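Branched-chain amino acid transport system substrate-binding protein (Rhodopseudomonas palustris, PDB 4JB2) probably binds branched-chain amino acids or related small molecules in the periplasm and hands them to an ABC-type importer. Local coordinates at residues E292-V297 with E311-A316; K213-Q218 with G237-S242; I116-K121 with L340-R345; A316-K321 with F332-R337. One frame throughout, in Å; residues are numbered along the deposited sequence.

Along the chain from the N terminus, helix 116-129 supplies the first half of contact 3, whose second half, 340-345, comes more than 200 residues later; the other three contacts all fall within that span. Contact 2 closes first, joining strands 215-218 and 239-242 of the seven-stranded sheet. Contact 1 then pairs helices 279-299 and 307-319 in the other half of the molecule, its centre about 39 Å from that of contact 2. Contact 4 follows in series, sharing Ala-316 with contact 1 and tying the end of helix 307-319 to the 332-337 loop. Contact 3 touches contact 2 through Met-119 and lies between the two lobes, nearer the middle of the molecule.

Contact 1 (E292-V297 with E311-A316)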
# COMPACT_ATOMS: atom_id res chain seq x y z
N GLU A 292 5.64 -8.91 -15.87
CA GLU A 292 6.37 -10.03 -16.44
C GLU A 292 5.44 -11.14 -16.91
O GLU A 292 5.77 -11.83 -17.85
CB GLU A 292 7.32 -10.63 -15.43
CG GLU A 292 8.63 -9.93 -15.34
CD GLU A 292 9.59 -10.64 -14.35
OE1 GLU A 292 9.70 -11.89 -14.40
OE2 GLU A 292 10.20 -9.93 -13.52
N ARG A 293 4.29 -11.29 -16.25
CA ARG A 293 3.26 -12.25 -16.72
C ARG A 293 2.34 -11.76 -17.88
O ARG A 293 2.03 -12.54 -18.77
CB ARG A 293 2.39 -12.76 -15.57
CG ARG A 293 3.11 -13.72 -14.67
CD ARG A 293 3.11 -15.23 -15.16
NE ARG A 293 1.74 -15.72 -15.34
CZ ARG A 293 0.97 -16.30 -14.39
NH1 ARG A 293 1.40 -16.56 -13.16
NH2 ARG A 293 -0.27 -16.62 -14.69
N VAL A 294 1.89 -10.51 -17.87
CA VAL A 294 0.76 -10.18 -18.74
C VAL A 294 1.27 -9.57 -20.01
O VAL A 294 0.62 -9.65 -21.02
CB VAL A 294 -0.27 -9.20 -18.10
CG1 VAL A 294 -0.92 -9.82 -16.90
CG2 VAL A 294 0.36 -7.85 -17.81
N VAL A 295 2.41 -8.93 -19.94
CA VAL A 295 3.03 -8.34 -21.10
C VAL A 295 3.43 -9.29 -22.22
O VAL A 295 3.08 -8.99 -23.38
CB VAL A 295 4.13 -7.38 -20.70
CG1 VAL A 295 4.93 -6.91 -21.90
CG2 VAL A 295 3.45 -6.22 -19.99
N PRO A 296 4.05 -10.46 -21.90
CA PRO A 296 4.30 -11.39 -23.00
C PRO A 296 2.99 -11.97 -23.55
O PRO A 296 2.94 -12.36 -24.71
CB PRO A 296 5.14 -12.51 -22.35
CG PRO A 296 5.58 -11.95 -20.96
CD PRO A 296 4.48 -11.01 -20.59
N VAL A 297 1.93 -12.00 -22.74
CA VAL A 297 0.63 -12.43 -23.25
C VAL A 297 0.09 -11.38 -24.22
O VAL A 297 -0.36 -11.70 -25.31
CB VAL A 297 -0.38 -12.67 -22.16
CG1 VAL A 297 -1.75 -12.85 -22.78
CG2 VAL A 297 0.01 -13.91 -21.38
N GLU A 311 -5.21 -2.40 -24.60
CA GLU A 311 -6.33 -3.33 -24.54
C GLU A 311 -5.89 -4.76 -24.30
O GLU A 311 -6.51 -5.50 -23.53
CB GLU A 311 -7.12 -3.27 -25.87
CG GLU A 311 -8.26 -4.30 -25.92
CD GLU A 311 -9.35 -3.96 -24.90
OE1 GLU A 311 -9.27 -2.84 -24.33
OE2 GLU A 311 -10.30 -4.77 -24.67
N ALA A 312 -4.83 -5.20 -24.98
CA ALA A 312 -4.41 -6.60 -24.75
C ALA A 312 -3.88 -6.84 -23.33
O ALA A 312 -4.12 -7.86 -22.72
CB ALA A 312 -3.37 -7.07 -25.84
N ILE A 313 -3.12 -5.88 -22.81
CA ILE A 313 -2.70 -5.93 -21.41
C ILE A 313 -3.93 -5.97 -20.48
O ILE A 313 -4.01 -6.79 -19.57
CB ILE A 313 -1.76 -4.73 -21.07
CG1 ILE A 313 -0.39 -4.94 -21.71
CG2 ILE A 313 -1.61 -4.54 -19.58
CD1 ILE A 313 0.48 -3.69 -21.77
N ARG A 314 -4.91 -5.11 -20.75
CA ARG A 314 -6.15 -5.11 -19.93
C ARG A 314 -6.75 -6.49 -19.82
O ARG A 314 -7.08 -6.96 -18.73
CB ARG A 314 -7.20 -4.16 -20.47
CG ARG A 314 -8.33 -3.89 -19.45
CD ARG A 314 -9.42 -3.00 -20.04
NE ARG A 314 -10.12 -3.65 -21.14
CZ ARG A 314 -11.04 -4.61 -21.04
NH1 ARG A 314 -11.42 -5.13 -19.86
NH2 ARG A 314 -11.57 -5.07 -22.17
N LYS A 315 -6.87 -7.15 -20.96
CA LYS A 315 -7.47 -8.46 -21.02
C LYS A 315 -6.57 -9.53 -20.36
O LYS A 315 -7.09 -10.46 -19.70
CB LYS A 315 -7.72 -8.81 -22.51
CG LYS A 315 -8.89 -8.03 -23.13
CD LYS A 315 -9.39 -8.74 -24.36
CE LYS A 315 -10.59 -8.07 -24.99
NZ LYS A 315 -10.33 -8.00 -26.48
N ALA A 316 -5.25 -9.41 -20.55
CA ALA A 316 -4.30 -10.33 -19.90
C ALA A 316 -4.37 -10.25 -18.38
O ALA A 316 -4.23 -11.27 -17.71
CB ALA A 316 -2.87 -10.08 -20.37
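Val-294 and Ala-316 meet through a valine rotamer (chi1 -63°) that sets CG1 beside its own backbone N and opposite the carbonyl carbon, where it leans on the backbone carbonyl of Ala-316. Val-294 CG2, between the backbone N and the carbonyl carbon, is thereby placed to meet Ile-313 CG2 at 4.2 Å. The branch point is close to the neighbouring helix, Val-294 CB lying 3.6 Å from Ala-316 CB. One turn on, Val-297 has CG1 trans to its backbone N (chi1 170°), which lays that methyl against the same alanine, with Val-297 CG1 3.8 Å from Ala-316 CB. The small Ala-316 side chain thus faces two valines, and the CA atoms of Val-294 and Ala-316 come within 5.2 Å. Ile-313 extends the apolar seam more loosely, its CD1 4.3 Å from Val-295 CG2. No hydrogen bond crosses the contact. The charged groups of 311-316 lie away from this seam, Arg-314 NH2 making a salt bridge with Glu-311 OE2 at 2.8 Å. Two consecutive helices, 279-299 and 307-319, so pack through an alanine against valines, the segment axes 8.5 Å apart at closest and 129° apart in direction, in the lobe that also holds strand 34-35. Val-295 packs on Ile-35 of that strand, Ile-313 touches Ala-298 of helix 279-299, and Arg-293 reaches beyond helix 307-319 to Glu-320 and the carbonyl of Lys-321.

Contact 2 (K213-Q218 with G237-S242)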
# COMPACT_ATOMS: atom_id res chain seq x y z
N LYS A 213 -3.19 4.40 27.87
CA LYS A 213 -2.73 3.15 28.49
C LYS A 213 -3.07 1.88 27.70
O LYS A 213 -2.58 0.77 28.01
CB LYS A 213 -3.40 3.02 29.88
CG LYS A 213 -3.38 4.32 30.70
CD LYS A 213 -1.99 4.58 31.30
CE LYS A 213 -2.06 5.79 32.27
NZ LYS A 213 -1.23 5.60 33.49
N GLY A 214 -3.97 2.02 26.72
CA GLY A 214 -4.43 0.89 25.98
C GLY A 214 -3.55 0.41 24.84
O GLY A 214 -2.42 0.88 24.64
N LEU A 215 -4.08 -0.54 24.08
CA LEU A 215 -3.38 -1.02 22.90
C LEU A 215 -3.47 -0.01 21.76
O LEU A 215 -4.48 0.63 21.58
CB LEU A 215 -3.98 -2.37 22.47
CG LEU A 215 -3.73 -3.54 23.43
CD1 LEU A 215 -4.22 -4.81 22.74
CD2 LEU A 215 -2.26 -3.65 23.85
N ILE A 216 -2.40 0.14 20.97
CA ILE A 216 -2.52 0.93 19.74
C ILE A 216 -2.23 0.05 18.50
O ILE A 216 -1.21 -0.63 18.44
CB ILE A 216 -1.57 2.17 19.77
CG1 ILE A 216 -1.78 3.00 21.05
CG2 ILE A 216 -1.77 3.02 18.52
CD1 ILE A 216 -0.76 4.12 21.23
N TYR A 217 -3.15 0.10 17.54
CA TYR A 217 -3.06 -0.65 16.32
C TYR A 217 -2.79 0.31 15.19
O TYR A 217 -3.38 1.39 15.17
CB TYR A 217 -4.38 -1.37 16.03
CG TYR A 217 -4.63 -2.52 16.96
CD1 TYR A 217 -4.99 -2.30 18.30
CD2 TYR A 217 -4.47 -3.83 16.53
CE1 TYR A 217 -5.18 -3.38 19.17
CE2 TYR A 217 -4.68 -4.91 17.39
CZ TYR A 217 -5.04 -4.69 18.69
OH TYR A 217 -5.26 -5.79 19.53
N GLN A 218 -1.95 -0.12 14.23
CA GLN A 218 -1.58 0.64 13.04
C GLN A 218 -1.81 -0.14 11.72
O GLN A 218 -1.80 -1.40 11.67
CB GLN A 218 -0.10 1.06 13.09
CG GLN A 218 0.26 2.00 14.27
CD GLN A 218 0.19 3.49 13.91
OE1 GLN A 218 -0.04 3.85 12.76
NE2 GLN A 218 0.35 4.36 14.91
N GLY A 237 5.32 -2.30 21.57
CA GLY A 237 4.05 -3.01 21.75
C GLY A 237 2.93 -2.64 20.78
O GLY A 237 1.83 -3.17 20.90
N VAL A 238 3.19 -1.73 19.83
CA VAL A 238 2.22 -1.47 18.75
C VAL A 238 1.86 -2.78 18.00
O VAL A 238 2.67 -3.71 17.90
CB VAL A 238 2.73 -0.41 17.77
CG1 VAL A 238 3.91 -0.95 16.93
CG2 VAL A 238 1.63 0.06 16.86
N LEU A 239 0.63 -2.88 17.51
CA LEU A 239 0.26 -3.95 16.61
C LEU A 239 -0.02 -3.33 15.25
O LEU A 239 -0.82 -2.41 15.11
CB LEU A 239 -0.95 -4.73 17.16
CG LEU A 239 -0.44 -5.41 18.44
CD1 LEU A 239 -1.49 -5.48 19.49
CD2 LEU A 239 0.26 -6.76 18.16
N MET A 240 0.66 -3.86 14.24
CA MET A 240 0.62 -3.32 12.91
C MET A 240 0.36 -4.38 11.84
O MET A 240 1.11 -5.38 11.76
CB MET A 240 1.98 -2.70 12.60
CG MET A 240 1.85 -1.73 11.45
SD MET A 240 3.49 -1.17 11.05
CE MET A 240 3.70 0.07 12.32
N ALA A 241 -0.64 -4.10 10.99
CA ALA A 241 -0.94 -4.93 9.84
C ALA A 241 0.18 -4.74 8.82
O ALA A 241 0.69 -3.61 8.64
CB ALA A 241 -2.28 -4.53 9.22
N SER A 242 0.58 -5.83 8.17
CA SER A 242 1.65 -5.77 7.20
C SER A 242 1.50 -6.80 6.07
O SER A 242 0.88 -7.84 6.26
CB SER A 242 2.96 -6.04 7.94
OG SER A 242 4.06 -6.15 7.05
O HOH W 1 -0.31 -1.26 21.62
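Tyr-217 and Leu-239 form the close-packed part of this contact, their side chains running side by side from one face of the sheet. Leu-239 CB approaches the tyrosine ring obliquely, 3.7 Å from Tyr-217 CD2, and Leu-239 CD1 lies 3.7 Å from Tyr-217 CZ. The ring end is fixed by His-126 of helix 116-129, whose ND1 is hydrogen-bonded to the tyrosine hydroxyl. A leucine in place of Tyr-217 would probably leave His-126 without this partner and a gap beside Leu-239 CD1. Beneath these side chains, Leu-239 N donates to Ile-216 O, Gln-218 N to Leu-239 O at 2.7 Å and Ala-241 N to Gln-218 O, a parallel ladder. It joins the two strands of the beta-alpha-beta unit strand 215-218, helix 225-231, strand 239-242, neighbours within the sheet of one lobe of this periplasmic binding protein. On the other face, Gln-218 has CG beside its backbone N (chi1 -63°) and bends at chi2, crossing Val-238 nearly at right angles with Gln-218 CG 3.5 Å from Val-238 CG2; its NE2 goes on to Gln-204 OE1 and Ala-200 O. Packing slackens toward the start of the strands. Leu-215 CD1 comes only within 4.3 Å of Leu-239 CD1, and a water replaces the direct backbone bond, accepting from Ile-216 N at 2.6 Å and donating to Gly-237 O.

Contact 3 (I116-K121 with L340-R345); sequences IPIMGK and LDDRSR
The contact belongs to an interlobe connection: the 340-345 loop, passing from the lobe of helix 307-319 toward strand 346-351 in the seven-stranded sheet, meets the start of helix 116-129, and Arg-345 and Ile-118 carry it. Arg-345 NH1 donates to Ile-118 O at 2.7 Å; the oxygen lies near the guanidinium plane, but the bond is bent, with 130° at the hydrogen. The arginine starts with CG lodged between its backbone N and carbonyl carbon (chi1 47°) and turns again at chi2, crossing the Ile-118 side chain almost perpendicularly. Ile-118 CG2 lies 3.5 Å from Arg-345 NH1, while its other branch points CD1 at the loop backbone, 3.3 Å from Leu-340 O. An Asx turn shapes the loop, Asp-341 OD1 accepting from Arg-343 N and, through its syn lone pair, from Arg-343 NE; the route is consistent with the crossovers between lobes in the periplasmic binding protein fold. Asp-342 lies over one guanidinium face, its OD1 2.9 Å from Arg-345 NH2 in a salt bridge of charges alone. A methionine in place of Arg-345 would probably leave Asp-342 without its salt-bridge partner and Ile-118 O without this donor. Lys-121, extended throughout, runs its CD to 3.7 Å from Arg-345 NH2, like charges whose cost Asp-342 probably eases. Buried Met-119 rests its SD 3.7 Å from Arg-345 CB, the two side chains running antiparallel past one another.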
# COMPACT_ATOMS: atom_id res chain seq x y z
N ILE A 116 -7.99 -2.84 2.39
CA ILE A 116 -8.21 -2.53 3.82
C ILE A 116 -8.93 -3.61 4.67
O ILE A 116 -8.46 -3.92 5.76
CB ILE A 116 -8.85 -1.18 4.03
CG1 ILE A 116 -7.77 -0.13 4.07
CG2 ILE A 116 -9.55 -1.12 5.39
CD1 ILE A 116 -7.47 0.59 2.79
N PRO A 117 -10.03 -4.19 4.18
CA PRO A 117 -10.69 -5.21 5.01
C PRO A 117 -9.89 -6.49 5.28
O PRO A 117 -10.14 -7.16 6.27
CB PRO A 117 -11.99 -5.53 4.24
CG PRO A 117 -11.77 -5.00 2.89
CD PRO A 117 -10.91 -3.78 3.07
N ILE A 118 -8.97 -6.86 4.39
CA ILE A 118 -8.13 -8.00 4.65
C ILE A 118 -7.16 -7.64 5.77
O ILE A 118 -6.91 -8.45 6.64
CB ILE A 118 -7.38 -8.46 3.38
CG1 ILE A 118 -8.38 -9.21 2.47
CG2 ILE A 118 -6.27 -9.39 3.74
CD1 ILE A 118 -7.76 -9.98 1.40
N MET A 119 -6.66 -6.42 5.76
CA MET A 119 -5.73 -5.97 6.81
C MET A 119 -6.44 -5.75 8.14
O MET A 119 -5.90 -6.04 9.18
CB MET A 119 -4.99 -4.71 6.39
CG MET A 119 -4.20 -4.92 5.12
SD MET A 119 -3.23 -6.46 5.21
CE MET A 119 -1.61 -5.83 5.44
N GLY A 120 -7.65 -5.22 8.08
CA GLY A 120 -8.43 -5.00 9.27
C GLY A 120 -8.74 -6.30 9.96
O GLY A 120 -8.68 -6.35 11.17
N LYS A 121 -9.05 -7.35 9.20
CA LYS A 121 -9.42 -8.65 9.80
C LYS A 121 -8.34 -9.16 10.79
O LYS A 121 -8.64 -9.60 11.93
CB LYS A 121 -9.71 -9.68 8.72
CG LYS A 121 -10.25 -11.01 9.25
CD LYS A 121 -10.67 -11.96 8.11
CE LYS A 121 -11.21 -13.26 8.68
NZ LYS A 121 -11.77 -14.13 7.62
N LEU A 340 -6.47 -10.35 -4.07
CA LEU A 340 -5.64 -10.99 -3.00
C LEU A 340 -6.48 -11.73 -1.96
O LEU A 340 -7.59 -11.30 -1.66
CB LEU A 340 -4.66 -10.00 -2.32
CG LEU A 340 -3.46 -9.47 -3.14
CD1 LEU A 340 -2.82 -8.21 -2.52
CD2 LEU A 340 -2.40 -10.51 -3.46
N ASP A 341 -5.96 -12.83 -1.41
CA ASP A 341 -6.57 -13.47 -0.25
C ASP A 341 -5.62 -13.39 0.98
O ASP A 341 -4.77 -12.47 1.05
CB ASP A 341 -6.98 -14.91 -0.62
CG ASP A 341 -5.77 -15.80 -0.97
OD1 ASP A 341 -4.59 -15.45 -0.64
OD2 ASP A 341 -6.00 -16.87 -1.56
N ASP A 342 -5.70 -14.34 1.92
CA ASP A 342 -4.99 -14.23 3.21
C ASP A 342 -3.53 -14.59 3.25
O ASP A 342 -2.85 -14.34 4.23
CB ASP A 342 -5.78 -14.97 4.27
CG ASP A 342 -7.19 -14.48 4.31
OD1 ASP A 342 -7.35 -13.23 4.37
OD2 ASP A 342 -8.14 -15.30 4.19
N ARG A 343 -3.03 -15.14 2.16
CA ARG A 343 -1.60 -15.37 2.00
C ARG A 343 -0.90 -14.01 1.85
O ARG A 343 0.29 -13.91 1.53
CB ARG A 343 -1.32 -16.24 0.75
CG ARG A 343 -2.06 -17.61 0.72
CD ARG A 343 -1.91 -18.34 -0.64
NE ARG A 343 -2.80 -17.80 -1.69
CZ ARG A 343 -3.00 -18.37 -2.89
NH1 ARG A 343 -2.40 -19.51 -3.20
NH2 ARG A 343 -3.83 -17.81 -3.78
N SER A 344 -1.66 -12.95 2.08
CA SER A 344 -1.15 -11.65 1.78
C SER A 344 -1.10 -10.74 3.01
O SER A 344 -1.05 -9.52 2.84
CB SER A 344 -1.95 -11.01 0.64
OG SER A 344 -3.15 -10.44 1.11
N ARG A 345 -1.07 -11.31 4.22
CA ARG A 345 -1.04 -10.48 5.45
C ARG A 345 -0.41 -11.19 6.65
O ARG A 345 -0.59 -12.38 6.82
CB ARG A 345 -2.46 -10.06 5.86
CG ARG A 345 -3.50 -11.28 5.84
CD ARG A 345 -4.26 -11.32 7.11
NE ARG A 345 -5.22 -12.41 7.26
CZ ARG A 345 -6.55 -12.29 7.08
NH1 ARG A 345 -7.08 -11.13 6.71
NH2 ARG A 345 -7.36 -13.32 7.26

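Contact 4 (A316-K321 with F332-R337); sequences ALVSEK and FTETDR
Val-318 and Leu-317, in the last turn of helix 307-319, make the apolar contacts with the 332-337 loop. Val-318 CG2 is the methyl that enters the loop, 3.4 Å from Thr-333 C and 4.0 Å from Glu-334 CG. Leu-317 lies nearer Phe-332, with Leu-317 CD2 4.3 Å from Phe-332 CD2. Phe-332 has CG beside its own backbone N (chi1 -55°), which turns the ring so that Leu-317 O lies at its edge, near its plane. Phe-332 CB is 3.4 Å from Leu-317 O. The phenylalanine also packs on Val-110 of strand 109-111 and on Met-112.

Polar bonds within the loop hold its shape. Arg-337 NH1 donates to Thr-333 O at 2.6 Å, with the oxygen in the guanidinium plane, although the nitrogen sits well above the plane of that carbonyl. Thr-333 OG1 accepts from Asp-336 N in an ST motif, and Thr-333 N bonds Asp-336 O. Arg-337 NE goes to Ser-109 O, tying the loop to strand 109-111.

Mixed contacts complete the account. Val-318 CG2 meets the edge of the Arg-337 guanidinium, 3.5 Å from NH1. Lys-321, bent at chi2, folds back so that NZ comes 3.1 Å from Phe-332 O; its weak hydrogen bond to Val-318 O stays within its own segment, at the helix end.

Val-318 CG2 and the Leu-317/Phe-332 pair thus seat the helix end against a loop braced by the Arg-337 to Thr-333 O bond and the ST motif, while Lys-321 NZ lies close to two carbonyl oxygens that would probably favour its positive charge.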
# COMPACT_ATOMS: atom_id res chain seq x y z
N ALA A 316 -5.25 -9.41 -20.55
CA ALA A 316 -4.30 -10.33 -19.90
C ALA A 316 -4.37 -10.25 -18.38
O ALA A 316 -4.23 -11.27 -17.71
CB ALA A 316 -2.87 -10.08 -20.37
N LEU A 317 -4.57 -9.04 -17.85
CA LEU A 317 -4.64 -8.86 -16.39
C LEU A 317 -5.72 -9.67 -15.76
O LEU A 317 -5.63 -10.03 -14.59
CB LEU A 317 -4.88 -7.39 -16.01
CG LEU A 317 -3.68 -6.46 -16.08
CD1 LEU A 317 -4.26 -5.07 -16.07
CD2 LEU A 317 -2.73 -6.64 -14.90
N VAL A 318 -6.77 -9.91 -16.52
CA VAL A 318 -7.92 -10.61 -16.02
C VAL A 318 -7.87 -12.08 -16.40
O VAL A 318 -8.59 -12.89 -15.84
CB VAL A 318 -9.19 -9.93 -16.54
CG1 VAL A 318 -10.28 -10.92 -16.81
CG2 VAL A 318 -9.65 -8.82 -15.54
N SER A 319 -7.02 -12.44 -17.36
CA SER A 319 -6.96 -13.85 -17.79
C SER A 319 -5.84 -14.68 -17.10
O SER A 319 -5.94 -15.91 -16.97
CB SER A 319 -6.84 -13.95 -19.31
OG SER A 319 -5.57 -13.47 -19.76
N GLU A 320 -4.79 -14.02 -16.62
CA GLU A 320 -3.64 -14.71 -15.97
C GLU A 320 -3.81 -14.84 -14.46
O GLU A 320 -3.77 -13.86 -13.72
CB GLU A 320 -2.34 -13.98 -16.26
CG GLU A 320 -2.08 -13.79 -17.69
CD GLU A 320 -1.69 -15.08 -18.35
OE1 GLU A 320 -1.03 -15.91 -17.69
OE2 GLU A 320 -2.03 -15.26 -19.54
N LYS A 321 -3.97 -16.06 -13.99
CA LYS A 321 -4.25 -16.30 -12.59
C LYS A 321 -2.96 -16.57 -11.80
O LYS A 321 -1.95 -17.01 -12.36
CB LYS A 321 -5.22 -17.50 -12.47
CG LYS A 321 -6.57 -17.30 -13.20
CD LYS A 321 -7.28 -16.05 -12.62
CE LYS A 321 -8.72 -15.95 -13.07
NZ LYS A 321 -9.09 -14.51 -13.00
N PHE A 332 -6.41 -11.11 -10.48
CA PHE A 332 -7.40 -10.07 -10.80
C PHE A 332 -8.62 -10.53 -11.63
O PHE A 332 -8.55 -11.46 -12.45
CB PHE A 332 -6.69 -8.94 -11.53
CG PHE A 332 -5.51 -8.36 -10.77
CD1 PHE A 332 -5.69 -7.66 -9.59
CD2 PHE A 332 -4.25 -8.43 -11.29
CE1 PHE A 332 -4.66 -7.06 -8.95
CE2 PHE A 332 -3.17 -7.81 -10.63
CZ PHE A 332 -3.38 -7.15 -9.44
N THR A 333 -9.76 -9.89 -11.41
CA THR A 333 -10.88 -10.15 -12.29
C THR A 333 -11.52 -8.84 -12.73
O THR A 333 -11.03 -7.75 -12.42
CB THR A 333 -11.89 -11.15 -11.67
OG1 THR A 333 -12.81 -10.48 -10.79
CG2 THR A 333 -11.13 -12.29 -10.88
N GLU A 334 -12.59 -8.93 -13.50
CA GLU A 334 -13.23 -7.69 -13.96
C GLU A 334 -13.86 -6.89 -12.84
O GLU A 334 -13.96 -5.67 -12.97
CB GLU A 334 -14.23 -7.93 -15.11
CG GLU A 334 -13.49 -8.18 -16.38
CD GLU A 334 -14.37 -8.42 -17.58
OE1 GLU A 334 -15.63 -8.45 -17.41
OE2 GLU A 334 -13.81 -8.54 -18.70
N THR A 335 -14.24 -7.57 -11.75
CA THR A 335 -14.81 -6.89 -10.62
C THR A 335 -13.90 -6.86 -9.41
O THR A 335 -14.16 -6.13 -8.47
CB THR A 335 -16.22 -7.42 -10.27
OG1 THR A 335 -16.18 -8.83 -9.98
CG2 THR A 335 -17.14 -7.20 -11.46
N ASP A 336 -12.84 -7.67 -9.40
CA ASP A 336 -11.90 -7.65 -8.25
C ASP A 336 -10.58 -7.15 -8.68
O ASP A 336 -9.86 -7.84 -9.40
CB ASP A 336 -11.74 -9.02 -7.65
CG ASP A 336 -12.97 -9.45 -6.92
OD1 ASP A 336 -14.03 -8.75 -6.97
OD2 ASP A 336 -12.87 -10.52 -6.29
N ARG A 337 -10.28 -5.95 -8.25
CA ARG A 337 -9.20 -5.19 -8.86
C ARG A 337 -8.06 -5.20 -7.88
O ARG A 337 -6.99 -4.64 -8.16
CB ARG A 337 -9.66 -3.77 -9.19
CG ARG A 337 -10.88 -3.74 -10.10
CD ARG A 337 -10.67 -4.71 -11.25
NE ARG A 337 -9.74 -4.10 -12.19
CZ ARG A 337 -9.29 -4.65 -13.30
NH1 ARG A 337 -9.58 -5.92 -13.63
NH2 ARG A 337 -8.49 -3.92 -14.08